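Local coordinates for probable LacI-family transcriptional regulator (Corynebacterium glutamicum ATCC 13032, PDB 3BIL), which probably acts as a DNA-binding transcription factor of the LacI family, recognising cis-regulatory sequences, at residues Ser191-Thr196 with Gly223-Ser228; Glu201-Phe206 with Gln218-Gly223. All blocks are in the same frame, centred on the assembly; numbering follows the deposited sequence.

Interaction 1: Ser191-Thr196 with Gly223-Ser228; sequences SGPMDT and GGYEQS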
loop_
_atom_site.group_PDB
_atom_site.type_symbol
_atom_site.label_atom_id
_atom_site.label_comp_id
_atom_site.label_asym_id
_atom_site.label_seq_id
_atom_site.Cartn_x
_atom_site.Cartn_y
_atom_site.Cartn_z
ATOM N N SER A 191 -7.009 -15.891 -12.111
ATOM C CA SER A 191 -5.613 -15.789 -12.543
ATOM C C SER A 191 -5.053 -14.383 -12.566
ATOM O O SER A 191 -5.787 -13.373 -12.501
ATOM C CB SER A 191 -5.496 -16.391 -13.947
ATOM O OG SER A 191 -4.206 -16.279 -14.481
ATOM N N GLY A 192 -3.733 -14.333 -12.646
ATOM C CA GLY A 192 -3.015 -13.111 -12.938
ATOM C C GLY A 192 -2.447 -13.125 -14.351
ATOM O O GLY A 192 -2.547 -14.134 -15.070
ATOM N N PRO A 193 -1.836 -11.997 -14.762
ATOM C CA PRO A 193 -1.287 -11.835 -16.110
ATOM C C PRO A 193 -0.526 -13.080 -16.541
ATOM O O PRO A 193 0.354 -13.549 -15.814
ATOM C CB PRO A 193 -0.322 -10.647 -15.963
ATOM C CG PRO A 193 -0.327 -10.269 -14.472
ATOM C CD PRO A 193 -1.605 -10.805 -13.929
ATOM N N MET A 194 -0.863 -13.618 -17.706
ATOM C CA MET A 194 -0.206 -14.836 -18.183
ATOM C C MET A 194 1.171 -14.581 -18.790
ATOM O O MET A 194 1.885 -15.522 -19.166
ATOM C CB MET A 194 -1.135 -15.626 -19.101
ATOM C CG MET A 194 -2.322 -16.255 -18.321
ATOM S SD MET A 194 -1.763 -17.521 -17.154
ATOM C CE MET A 194 -1.030 -18.668 -18.325
ATOM N N ASP A 195 1.539 -13.301 -18.851
ATOM C CA ASP A 195 2.874 -12.872 -19.285
ATOM C C ASP A 195 3.901 -12.778 -18.132
ATOM O O ASP A 195 5.035 -12.321 -18.332
ATOM C CB ASP A 195 2.783 -11.531 -20.028
ATOM C CG ASP A 195 2.211 -10.416 -19.155
ATOM O OD1 ASP A 195 2.579 -10.339 -17.963
ATOM O OD2 ASP A 195 1.395 -9.610 -19.660
ATOM N N THR A 196 3.497 -13.193 -16.928
ATOM C CA THR A 196 4.414 -13.265 -15.780
ATOM C C THR A 196 4.669 -14.718 -15.394
ATOM O O THR A 196 3.783 -15.566 -15.510
ATOM C CB THR A 196 3.939 -12.390 -14.556
ATOM O OG1 THR A 196 2.559 -12.643 -14.232
ATOM C CG2 THR A 196 4.077 -10.927 -14.885
ATOM N N GLY A 223 -6.987 -13.151 -15.625
ATOM C CA GLY A 223 -7.014 -11.732 -15.314
ATOM C C GLY A 223 -5.774 -11.012 -15.804
ATOM O O GLY A 223 -5.152 -11.421 -16.796
ATOM N N GLY A 224 -5.417 -9.942 -15.104
ATOM C CA GLY A 224 -4.401 -9.019 -15.589
ATOM C C GLY A 224 -3.868 -8.049 -14.552
ATOM O O GLY A 224 -3.172 -8.446 -13.616
ATOM N N TYR A 225 -4.189 -6.769 -14.712
ATOM C CA TYR A 225 -3.523 -5.743 -13.897
ATOM C C TYR A 225 -4.444 -4.875 -13.011
ATOM O O TYR A 225 -4.185 -4.736 -11.813
ATOM C CB TYR A 225 -2.571 -4.911 -14.778
ATOM C CG TYR A 225 -1.414 -5.728 -15.351
ATOM C CD1 TYR A 225 -0.246 -5.934 -14.606
ATOM C CD2 TYR A 225 -1.492 -6.306 -16.632
ATOM C CE1 TYR A 225 0.829 -6.691 -15.118
ATOM C CE2 TYR A 225 -0.420 -7.068 -17.165
ATOM C CZ TYR A 225 0.738 -7.253 -16.394
ATOM O OH TYR A 225 1.807 -7.997 -16.877
ATOM N N GLU A 226 -5.520 -4.331 -13.595
ATOM C CA GLU A 226 -6.482 -3.469 -12.879
ATOM C C GLU A 226 -7.334 -4.198 -11.855
ATOM O O GLU A 226 -7.691 -5.369 -12.015
ATOM C CB GLU A 226 -7.440 -2.744 -13.848
ATOM C CG GLU A 226 -6.816 -1.603 -14.657
ATOM C CD GLU A 226 -5.780 -2.088 -15.676
ATOM O OE1 GLU A 226 -5.838 -3.276 -16.095
ATOM O OE2 GLU A 226 -4.896 -1.279 -16.058
ATOM N N GLN A 227 -7.665 -3.469 -10.802
ATOM C CA GLN A 227 -8.661 -3.881 -9.861
ATOM C C GLN A 227 -9.937 -4.188 -10.636
ATOM O O GLN A 227 -10.647 -5.129 -10.300
ATOM C CB GLN A 227 -8.882 -2.769 -8.833
ATOM C CG GLN A 227 -9.939 -3.071 -7.775
ATOM C CD GLN A 227 -10.051 -1.964 -6.747
ATOM O OE1 GLN A 227 -9.119 -1.182 -6.548
ATOM N NE2 GLN A 227 -11.200 -1.886 -6.091
ATOM N N SER A 228 -10.200 -3.408 -11.690
ATOM C CA SER A 228 -11.400 -3.580 -12.525
ATOM C C SER A 228 -11.446 -4.973 -13.164
ATOM O O SER A 228 -12.492 -5.646 -13.176
ATOM C CB SER A 228 -11.473 -2.505 -13.612
ATOM O OG SER A 228 -12.815 -2.029 -13.713
#
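The hydroxyl of Y225 donates a hydrogen bond to the carboxylate of D195, with OH 2.7 Å from OD1. It joins two loops at the C-terminal ends of neighbouring parallel strands, 187-190 and 219-221, in the periplasmic-binding-protein-like fold of LacI-family regulators. In relatives of this fold, loops at these strand ends line the effector cleft.

OD1 receives the bond on its syn lone pair, the side of OD2. The carboxylate and ring planes are nearly coplanar, 26° apart, and OD2 lies at the ring edge, in its plane. D195 reaches the phenol because its CG sits between the backbone N and the carbonyl carbon (chi1 60°). The backbones are joined by a weak, bent bond from G223 N to S191 O, 3.4 Å long.

Two side-chain bonds shape the 191-196 loop. S191 OG donates to G192 O in the carbonyl plane, on a lone pair. T196 OG1 donates to P193 O across the type I turn of P193 to T196. The same OG1 bonds to G199 N, so T196 is the N-cap of helix 197-212.

Packing centres on P193, whose CB points toward the other loop. Its CG sits over one face of the Y225 ring in a CH-pi contact, 4.0 Å from the ring centroid and 24° off the normal. CG is displaced toward the rim of the ring. P193 CB lies beside the hydroxyl end, 3.6 Å from Y225 CZ.

Interaction 2: Glu201-Phe206 with Gln218-Gly223; sequences ERLEDF and QLVFLG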
loop_
_atom_site.group_PDB
_atom_site.type_symbol
_atom_site.label_atom_id
_atom_site.label_comp_id
_atom_site.label_asym_id
_atom_site.label_seq_id
_atom_site.Cartn_x
_atom_site.Cartn_y
_atom_site.Cartn_z
ATOM N N GLU A 201 3.069 -19.999 -13.393
ATOM C CA GLU A 201 3.430 -20.865 -12.270
ATOM C C GLU A 201 2.207 -21.232 -11.395
ATOM O O GLU A 201 1.935 -22.411 -11.162
ATOM C CB GLU A 201 4.492 -20.187 -11.429
ATOM C CG GLU A 201 5.859 -20.841 -11.427
ATOM C CD GLU A 201 6.178 -21.537 -10.109
ATOM O OE1 GLU A 201 7.132 -21.099 -9.419
ATOM O OE2 GLU A 201 5.463 -22.515 -9.763
ATOM N N ARG A 202 1.465 -20.221 -10.947
ATOM C CA ARG A 202 0.373 -20.405 -10.003
ATOM C C ARG A 202 -0.848 -20.988 -10.646
ATOM O O ARG A 202 -1.666 -21.624 -9.952
ATOM C CB ARG A 202 -0.007 -19.068 -9.352
ATOM C CG ARG A 202 1.181 -18.404 -8.661
ATOM C CD ARG A 202 0.756 -17.190 -7.910
ATOM N NE ARG A 202 1.926 -16.521 -7.399
ATOM C CZ ARG A 202 1.908 -15.280 -6.940
ATOM N NH1 ARG A 202 0.780 -14.597 -6.983
ATOM N NH2 ARG A 202 3.012 -14.714 -6.477
ATOM N N LEU A 203 -1.020 -20.750 -11.950
ATOM C CA LEU A 203 -2.152 -21.384 -12.617
ATOM C C LEU A 203 -1.839 -22.867 -12.943
ATOM O O LEU A 203 -2.712 -23.729 -12.759
ATOM C CB LEU A 203 -2.656 -20.567 -13.810
ATOM C CG LEU A 203 -3.537 -21.303 -14.818
ATOM C CD1 LEU A 203 -5.009 -21.362 -14.362
ATOM C CD2 LEU A 203 -3.382 -20.633 -16.198
ATOM N N GLU A 204 -0.606 -23.183 -13.366
ATOM C CA GLU A 204 -0.178 -24.610 -13.425
ATOM C C GLU A 204 -0.509 -25.314 -12.083
ATOM O O GLU A 204 -1.250 -26.319 -12.081
ATOM C CB GLU A 204 1.321 -24.818 -13.739
ATOM C CG GLU A 204 1.907 -24.148 -14.999
ATOM C CD GLU A 204 3.471 -24.255 -15.092
ATOM O OE1 GLU A 204 4.080 -23.499 -15.901
ATOM O OE2 GLU A 204 4.096 -25.083 -14.364
ATOM N N ASP A 205 -0.007 -24.753 -10.961
ATOM C CA ASP A 205 -0.143 -25.352 -9.615
ATOM C C ASP A 205 -1.568 -25.507 -9.125
ATOM O O ASP A 205 -1.940 -26.480 -8.479
ATOM C CB ASP A 205 0.654 -24.550 -8.602
ATOM C CG ASP A 205 2.134 -24.519 -8.931
ATOM O OD1 ASP A 205 2.849 -23.616 -8.450
ATOM O OD2 ASP A 205 2.597 -25.399 -9.676
ATOM N N PHE A 206 -2.389 -24.533 -9.397
ATOM C CA PHE A 206 -3.765 -24.695 -9.047
ATOM C C PHE A 206 -4.376 -25.826 -9.901
ATOM O O PHE A 206 -5.243 -26.582 -9.404
ATOM C CB PHE A 206 -4.510 -23.345 -9.218
ATOM C CG PHE A 206 -5.997 -23.489 -9.323
ATOM C CD1 PHE A 206 -6.777 -23.533 -8.188
ATOM C CD2 PHE A 206 -6.606 -23.637 -10.583
ATOM C CE1 PHE A 206 -8.164 -23.669 -8.274
ATOM C CE2 PHE A 206 -7.977 -23.819 -10.694
ATOM C CZ PHE A 206 -8.768 -23.833 -9.523
ATOM N N GLN A 218 -11.662 -27.024 -12.711
ATOM C CA GLN A 218 -12.469 -25.957 -12.069
ATOM C C GLN A 218 -12.601 -24.767 -12.997
ATOM O O GLN A 218 -12.075 -24.810 -14.103
ATOM C CB GLN A 218 -11.852 -25.564 -10.723
ATOM C CG GLN A 218 -11.720 -26.726 -9.812
ATOM C CD GLN A 218 -13.042 -27.240 -9.329
ATOM O OE1 GLN A 218 -13.925 -26.469 -9.029
ATOM N NE2 GLN A 218 -13.183 -28.567 -9.231
ATOM N N LEU A 219 -13.284 -23.710 -12.581
ATOM C CA LEU A 219 -13.383 -22.503 -13.439
ATOM C C LEU A 219 -12.155 -21.626 -13.317
ATOM O O LEU A 219 -11.662 -21.460 -12.242
ATOM C CB LEU A 219 -14.589 -21.720 -13.059
ATOM C CG LEU A 219 -15.704 -22.737 -12.968
ATOM C CD1 LEU A 219 -16.921 -22.116 -12.371
ATOM C CD2 LEU A 219 -15.982 -23.280 -14.365
ATOM N N VAL A 220 -11.665 -21.084 -14.421
ATOM C CA VAL A 220 -10.462 -20.270 -14.423
ATOM C C VAL A 220 -10.735 -18.992 -15.192
ATOM O O VAL A 220 -11.173 -19.049 -16.340
ATOM C CB VAL A 220 -9.340 -20.950 -15.203
ATOM C CG1 VAL A 220 -8.272 -19.914 -15.580
ATOM C CG2 VAL A 220 -8.711 -22.094 -14.407
ATOM N N PHE A 221 -10.475 -17.844 -14.584
ATOM C CA PHE A 221 -10.495 -16.585 -15.321
ATOM C C PHE A 221 -9.067 -16.073 -15.491
ATOM O O PHE A 221 -8.304 -16.034 -14.523
ATOM C CB PHE A 221 -11.357 -15.551 -14.604
ATOM C CG PHE A 221 -11.545 -14.279 -15.387
ATOM C CD1 PHE A 221 -12.723 -14.068 -16.135
ATOM C CD2 PHE A 221 -10.528 -13.281 -15.401
ATOM C CE1 PHE A 221 -12.907 -12.843 -16.894
ATOM C CE2 PHE A 221 -10.681 -12.104 -16.141
ATOM C CZ PHE A 221 -11.884 -11.874 -16.884
ATOM N N LEU A 222 -8.688 -15.699 -16.707
ATOM C CA LEU A 222 -7.327 -15.167 -16.926
ATOM C C LEU A 222 -7.314 -13.648 -16.811
ATOM O O LEU A 222 -7.593 -12.952 -17.771
ATOM C CB LEU A 222 -6.733 -15.612 -18.264
ATOM C CG LEU A 222 -6.789 -17.110 -18.558
ATOM C CD1 LEU A 222 -6.283 -17.401 -19.984
ATOM C CD2 LEU A 222 -5.986 -17.917 -17.528
ATOM N N GLY A 223 -6.987 -13.151 -15.625
ATOM C CA GLY A 223 -7.014 -11.732 -15.314
ATOM C C GLY A 223 -5.774 -11.012 -15.804
ATOM O O GLY A 223 -5.152 -11.421 -16.796
#
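L203 and F206 of helix 197-212 pack on V220 of strand 219-221 and on Q218 and L222 of the same segment. This is the helix-to-strand packing of a beta-alpha-beta unit made of strand 187-190, helix 197-212 and strand 219-221. The unit belongs to the periplasmic-binding-protein-like fold, and within this chain strand 219-221 is an outermost strand of the sheet. The two segments share no hydrogen bond.

The aliphatic contacts come from the two methyls of L203. CD1 touches both branches of V220, with CG1 and CG2 each 3.8 Å away. CD2 reaches along the strand to L222, where it lies 4.0 Å from CD2 of that residue. The L203 and L222 side chains cross at about a right angle. CB of L203 points toward the strand, and with CG anti to the backbone N (chi1 162°) the fork places its two methyls on V220 and L222. Y189 and M194 also touch L203.

The aromatic contacts belong to F206, one helical turn later. Its ring presents an edge to the aliphatic part of Q218. V220 CG2 meets the ring obliquely, 4.2 Å from CE2. The same ring stacks with Y189 of the adjacent strand 187-190, and I172 and V176 of helix 169-181 touch F206 as well. F206 is buried, with strand residues and helix 169-181 around it.

The polar contacts of Q218 lie outside the pair. Its chain bends at chi2 (-69°), and the amide leads away from the helix. There NE2 donates to G216 O and OE1 accepts from I187 N, which ties this residue to strand 187-190. The amide plane stands 86° from the F206 ring, and what F206 CZ meets is Q218 CB, at 3.7 Å.

How the interactions relate
From the N terminus, the chain leaves strand 187-190 and enters the 191-196 loop, then helix 197-212. It returns through strand 219-221 to the 223-228 segment, where helix 227-239 begins. Interaction 1 closes the larger loop, between the ends of two adjacent strands. Interaction 2 is nested inside it and closes the shorter helix-to-strand return. They share G223, and their centres are about 11 Å apart. They also touch: S191 N lies 2.7 Å from F221 O, a probable hydrogen bond, and M194 SD packs 3.6 Å from L203 CD2. Together they tie the helix and the strand-end loops to one edge of the sheet.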